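Long-range contact in berberine bridge enzyme-like 28 (Arabidopsis thaliana, PDB 5D79), which binds FAD as an oxidoreductase of the berberine bridge enzyme-like family and takes part in adaptation to salt stress: residues A[60-72]-A[357-369]. Numbering follows the deposited sequence.
Sequences ILDSSIQNPRFSV and NRERTSLSFKGKD
Asn67 lies with its amide stacked on the ring of Phe365, the two planes 17° apart and ND2 over the ring centre, 3.2 Å from Phe365 CE1. With chi1 at -159° the side chain of Asn67 swings away from its own N and carries the amide to the Phe365 backbone: OD1 accepts from Phe365 N at 3.1 Å and ND2 donates to Phe365 O. Arg69 NH2 reaches that same Phe365 O at 3.2 Å from the opposite face of the carbonyl plane, so two donors grip one carbonyl oxygen of a buried residue. Gln66 likewise uses both amide atoms on main chain. Its OE1 takes the 2.8 Å bond from Thr361 N, while NE2 sends a nearly straight one (173°) to Glu359 O. Pro68 packs its ring against the other segment, CD 3.7 Å from Thr361 CG2.

Toward the solvent side the contact becomes looser and more charged. Arg360 is extended from CG to NE, and Ile65 O lies over one face of its guanidinium, toward the rim; NE donates to Asp62 O, which lies in the guanidinium plane, at 2.9 Å, and NH2 forms a long salt bridge with Asp62 OD1 (3.3 Å). NH1 forms a salt bridge with Glu435. Beyond it, a water joins Ser63 O to Arg358 O.

The contact thus ties the turn after helix 58-63 in the FAD-binding half to strand 363-372, an outermost strand of the seven-stranded antiparallel sheet. Phe365 lies beside the bound FAD and Gln66 beside His111, the flavin-attachment residue, unlinked in this structure; strand 425-434 pairs with 363-372, and helix 441-458 packs against Arg69 and Lys366.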
loop_
_atom_site.group_PDB
_atom_site.type_symbol
_atom_site.label_atom_id
_atom_site.label_comp_id
_atom_site.label_asym_id
_atom_site.label_seq_id
_atom_site.Cartn_x
_atom_site.Cartn_y
_atom_site.Cartn_z
ATOM N N ILE A 60 7.626 -4.666 21.338
ATOM C CA ILE A 60 8.219 -4.772 20.006
ATOM C C ILE A 60 7.161 -5.214 18.991
ATOM O O ILE A 60 7.105 -4.697 17.873
ATOM C CB ILE A 60 9.411 -5.760 19.989
ATOM C CG1 ILE A 60 10.608 -5.166 20.735
ATOM C CG2 ILE A 60 9.820 -6.091 18.567
ATOM C CD1 ILE A 60 11.350 -4.108 19.935
ATOM N N LEU A 61 6.311 -6.153 19.395
ATOM C CA LEU A 61 5.241 -6.647 18.534
ATOM C C LEU A 61 4.149 -5.606 18.322
ATOM O O LEU A 61 3.649 -5.440 17.207
ATOM C CB LEU A 61 4.619 -7.917 19.116
ATOM C CG LEU A 61 3.459 -8.511 18.311
ATOM C CD1 LEU A 61 3.933 -8.950 16.930
ATOM C CD2 LEU A 61 2.803 -9.667 19.068
ATOM N N ASP A 62 3.774 -4.921 19.401
ATOM C CA ASP A 62 2.663 -3.981 19.358
ATOM C C ASP A 62 3.035 -2.715 18.601
ATOM O O ASP A 62 2.169 -2.061 18.019
ATOM C CB ASP A 62 2.211 -3.612 20.776
ATOM C CG ASP A 62 0.748 -3.929 21.033
ATOM O OD1 ASP A 62 -0.126 -3.258 20.437
ATOM O OD2 ASP A 62 0.476 -4.832 21.856
ATOM N N SER A 63 4.324 -2.383 18.603
ATOM C CA SER A 63 4.786 -1.058 18.167
ATOM C C SER A 63 4.428 -0.675 16.725
ATOM O O SER A 63 4.001 0.454 16.470
ATOM C CB SER A 63 6.304 -0.942 18.355
ATOM O OG SER A 63 6.922 -2.214 18.401
ATOM N N SER A 64 4.606 -1.595 15.784
ATOM C CA SER A 64 4.267 -1.288 14.405
ATOM C C SER A 64 3.022 -2.019 13.927
ATOM O O SER A 64 2.964 -2.404 12.766
ATOM C CB SER A 64 5.442 -1.606 13.468
ATOM O OG SER A 64 6.298 -2.592 13.994
ATOM N N ILE A 65 2.033 -2.215 14.804
ATOM C CA ILE A 65 0.721 -2.697 14.350
ATOM C C ILE A 65 -0.122 -1.492 13.957
ATOM O O ILE A 65 -0.587 -0.734 14.805
ATOM C CB ILE A 65 -0.022 -3.541 15.411
ATOM C CG1 ILE A 65 0.667 -4.901 15.590
ATOM C CG2 ILE A 65 -1.462 -3.759 14.987
ATOM C CD1 ILE A 65 0.007 -5.834 16.605
ATOM N N GLN A 66 -0.284 -1.303 12.650
ATOM C CA GLN A 66 -0.953 -0.127 12.116
ATOM C C GLN A 66 -2.389 -0.436 11.687
ATOM O O GLN A 66 -3.026 0.336 10.964
ATOM C CB GLN A 66 -0.144 0.448 10.958
ATOM C CG GLN A 66 1.241 0.944 11.371
ATOM C CD GLN A 66 1.221 2.222 12.227
ATOM O OE1 GLN A 66 0.178 2.643 12.740
ATOM N NE2 GLN A 66 2.390 2.842 12.378
ATOM N N ASN A 67 -2.877 -1.585 12.143
ATOM C CA ASN A 67 -4.304 -1.872 12.210
ATOM C C ASN A 67 -4.589 -2.529 13.575
ATOM O O ASN A 67 -4.508 -3.759 13.721
ATOM C CB ASN A 67 -4.749 -2.763 11.045
ATOM C CG ASN A 67 -6.245 -2.666 10.776
ATOM O OD1 ASN A 67 -7.018 -2.212 11.631
ATOM N ND2 ASN A 67 -6.660 -3.094 9.586
ATOM N N PRO A 68 -4.890 -1.694 14.586
ATOM C CA PRO A 68 -5.003 -2.053 16.011
ATOM C C PRO A 68 -5.936 -3.231 16.324
ATOM O O PRO A 68 -5.711 -3.948 17.318
ATOM C CB PRO A 68 -5.534 -0.764 16.645
ATOM C CG PRO A 68 -4.981 0.307 15.780
ATOM C CD PRO A 68 -5.029 -0.243 14.381
ATOM N N ARG A 69 -6.948 -3.439 15.485
ATOM C CA ARG A 69 -7.897 -4.528 15.677
ATOM C C ARG A 69 -7.181 -5.877 15.666
ATOM O O ARG A 69 -7.706 -6.880 16.159
ATOM C CB ARG A 69 -8.990 -4.487 14.603
ATOM C CG ARG A 69 -8.478 -4.683 13.198
ATOM C CD ARG A 69 -9.589 -4.513 12.155
ATOM N NE ARG A 69 -10.432 -5.699 11.979
ATOM C CZ ARG A 69 -10.792 -6.198 10.797
ATOM N NH1 ARG A 69 -11.565 -7.276 10.740
ATOM N NH2 ARG A 69 -10.383 -5.627 9.668
ATOM N N PHE A 70 -5.976 -5.894 15.106
ATOM C CA PHE A 70 -5.179 -7.108 15.057
ATOM C C PHE A 70 -4.100 -7.104 16.124
ATOM O O PHE A 70 -3.121 -7.845 16.039
ATOM C CB PHE A 70 -4.555 -7.281 13.679
ATOM C CG PHE A 70 -5.560 -7.525 12.601
ATOM C CD1 PHE A 70 -6.341 -8.671 12.617
ATOM C CD2 PHE A 70 -5.723 -6.617 11.576
ATOM C CE1 PHE A 70 -7.273 -8.909 11.623
ATOM C CE2 PHE A 70 -6.648 -6.840 10.569
ATOM C CZ PHE A 70 -7.426 -7.988 10.590
ATOM N N SER A 71 -4.288 -6.265 17.132
ATOM C CA SER A 71 -3.391 -6.262 18.274
ATOM C C SER A 71 -4.094 -6.820 19.502
ATOM O O SER A 71 -3.615 -6.658 20.615
ATOM C CB SER A 71 -2.890 -4.854 18.561
ATOM O OG SER A 71 -3.969 -4.039 18.947
ATOM N N VAL A 72 -5.236 -7.467 19.300
ATOM C CA VAL A 72 -6.008 -7.988 20.424
ATOM C C VAL A 72 -5.472 -9.357 20.867
ATOM O O VAL A 72 -4.824 -10.058 20.085
ATOM C CB VAL A 72 -7.515 -8.080 20.081
ATOM C CG1 VAL A 72 -8.123 -6.685 20.018
ATOM C CG2 VAL A 72 -7.737 -8.816 18.778
ATOM N N ASN A 357 8.117 10.782 11.866
ATOM C CA ASN A 357 7.427 10.113 12.970
ATOM C C ASN A 357 6.929 8.745 12.554
ATOM O O ASN A 357 6.389 8.573 11.472
ATOM C CB ASN A 357 6.245 10.933 13.480
ATOM C CG ASN A 357 6.637 12.348 13.880
ATOM O OD1 ASN A 357 7.763 12.604 14.336
ATOM N ND2 ASN A 357 5.699 13.280 13.709
ATOM N N ARG A 358 7.122 7.768 13.421
ATOM C CA ARG A 358 6.614 6.430 13.177
ATOM C C ARG A 358 5.712 6.053 14.330
ATOM O O ARG A 358 5.947 5.059 15.001
ATOM C CB ARG A 358 7.755 5.412 13.035
ATOM C CG ARG A 358 8.496 5.463 11.714
ATOM C CD ARG A 358 9.720 4.567 11.755
ATOM N NE ARG A 358 9.425 3.138 11.628
ATOM C CZ ARG A 358 10.112 2.308 10.842
ATOM N NH1 ARG A 358 9.795 1.017 10.783
ATOM N NH2 ARG A 358 11.122 2.772 10.108
ATOM N N GLU A 359 4.690 6.857 14.585
ATOM C CA GLU A 359 3.850 6.580 15.735
ATOM C C GLU A 359 2.711 5.630 15.363
ATOM O O GLU A 359 2.309 5.539 14.195
ATOM C CB GLU A 359 3.320 7.882 16.343
ATOM C CG GLU A 359 4.393 8.690 17.086
ATOM C CD GLU A 359 5.172 7.864 18.120
ATOM O OE1 GLU A 359 4.552 7.344 19.077
ATOM O OE2 GLU A 359 6.411 7.741 17.974
ATOM N N ARG A 360 2.232 4.895 16.366
ATOM C CA ARG A 360 1.178 3.908 16.183
ATOM C C ARG A 360 -0.139 4.606 15.874
ATOM O O ARG A 360 -0.451 5.626 16.478
ATOM C CB ARG A 360 1.052 3.031 17.438
ATOM C CG ARG A 360 0.422 1.659 17.203
ATOM C CD ARG A 360 0.444 0.827 18.473
ATOM N NE ARG A 360 -0.262 -0.450 18.349
ATOM C CZ ARG A 360 -1.584 -0.594 18.423
ATOM N NH1 ARG A 360 -2.367 0.467 18.588
ATOM N NH2 ARG A 360 -2.126 -1.798 18.319
ATOM N N THR A 361 -0.901 4.083 14.919
ATOM C CA THR A 361 -2.229 4.619 14.665
ATOM C C THR A 361 -3.193 4.238 15.790
ATOM O O THR A 361 -2.931 3.314 16.575
ATOM C CB THR A 361 -2.798 4.120 13.342
ATOM O OG1 THR A 361 -4.073 4.732 13.117
ATOM C CG2 THR A 361 -2.966 2.611 13.387
ATOM N N SER A 362 -4.311 4.948 15.869
ATOM C CA SER A 362 -5.298 4.659 16.900
ATOM C C SER A 362 -6.608 4.228 16.265
ATOM O O SER A 362 -7.565 3.903 16.968
ATOM C CB SER A 362 -5.512 5.876 17.806
ATOM O OG SER A 362 -6.440 6.789 17.250
ATOM N N LEU A 363 -6.638 4.220 14.933
ATOM C CA LEU A 363 -7.843 3.880 14.181
ATOM C C LEU A 363 -7.723 2.533 13.485
ATOM O O LEU A 363 -6.860 2.345 12.617
ATOM C CB LEU A 363 -8.163 4.959 13.135
ATOM C CG LEU A 363 -8.363 6.379 13.675
ATOM C CD1 LEU A 363 -8.921 7.291 12.609
ATOM C CD2 LEU A 363 -9.274 6.357 14.904
ATOM N N SER A 364 -8.589 1.598 13.885
ATOM C CA SER A 364 -8.737 0.320 13.192
ATOM C C SER A 364 -9.521 0.549 11.915
ATOM O O SER A 364 -10.242 1.536 11.795
ATOM C CB SER A 364 -9.449 -0.714 14.067
ATOM O OG SER A 364 -8.695 -1.019 15.223
ATOM N N PHE A 365 -9.398 -0.365 10.962
ATOM C CA PHE A 365 -10.111 -0.196 9.710
ATOM C C PHE A 365 -10.390 -1.529 9.007
ATOM O O PHE A 365 -9.773 -2.555 9.310
ATOM C CB PHE A 365 -9.327 0.753 8.785
ATOM C CG PHE A 365 -7.964 0.243 8.408
ATOM C CD1 PHE A 365 -7.805 -0.649 7.353
ATOM C CD2 PHE A 365 -6.836 0.650 9.111
ATOM C CE1 PHE A 365 -6.554 -1.134 7.015
ATOM C CE2 PHE A 365 -5.572 0.168 8.770
ATOM C CZ PHE A 365 -5.433 -0.727 7.722
ATOM N N LYS A 366 -11.354 -1.498 8.094
ATOM C CA LYS A 366 -11.553 -2.549 7.117
ATOM C C LYS A 366 -11.610 -1.872 5.756
ATOM O O LYS A 366 -12.376 -0.930 5.569
ATOM C CB LYS A 366 -12.833 -3.329 7.389
ATOM C CG LYS A 366 -13.174 -4.299 6.289
ATOM C CD LYS A 366 -12.041 -5.282 6.061
ATOM C CE LYS A 366 -12.345 -6.164 4.871
ATOM N NZ LYS A 366 -11.334 -7.241 4.641
ATOM N N GLY A 367 -10.783 -2.329 4.819
ATOM C CA GLY A 367 -10.765 -1.767 3.482
ATOM C C GLY A 367 -10.944 -2.806 2.391
ATOM O O GLY A 367 -10.491 -3.949 2.513
ATOM N N LYS A 368 -11.629 -2.393 1.324
ATOM C CA LYS A 368 -11.786 -3.177 0.095
ATOM C C LYS A 368 -11.623 -2.216 -1.072
ATOM O O LYS A 368 -11.747 -1.012 -0.889
ATOM C CB LYS A 368 -13.153 -3.869 0.046
ATOM C CG LYS A 368 -13.496 -4.678 1.309
ATOM C CD LYS A 368 -14.907 -5.274 1.252
ATOM C CE LYS A 368 -14.991 -6.500 0.356
ATOM N NZ LYS A 368 -14.501 -7.725 1.022
ATOM N N ASP A 369 -11.328 -2.709 -2.268
ATOM C CA ASP A 369 -11.258 -1.781 -3.382
ATOM C C ASP A 369 -11.684 -2.413 -4.714
ATOM O O ASP A 369 -11.949 -3.610 -4.794
ATOM C CB ASP A 369 -9.854 -1.158 -3.456
ATOM C CG ASP A 369 -8.852 -1.980 -4.257
ATOM O OD1 ASP A 369 -8.878 -3.224 -4.223
ATOM O OD2 ASP A 369 -8.006 -1.348 -4.925
HETATM O O HOH W 1 5.110 2.498 14.539
HETATM O O HOH W 2 0.566 5.525 11.511
#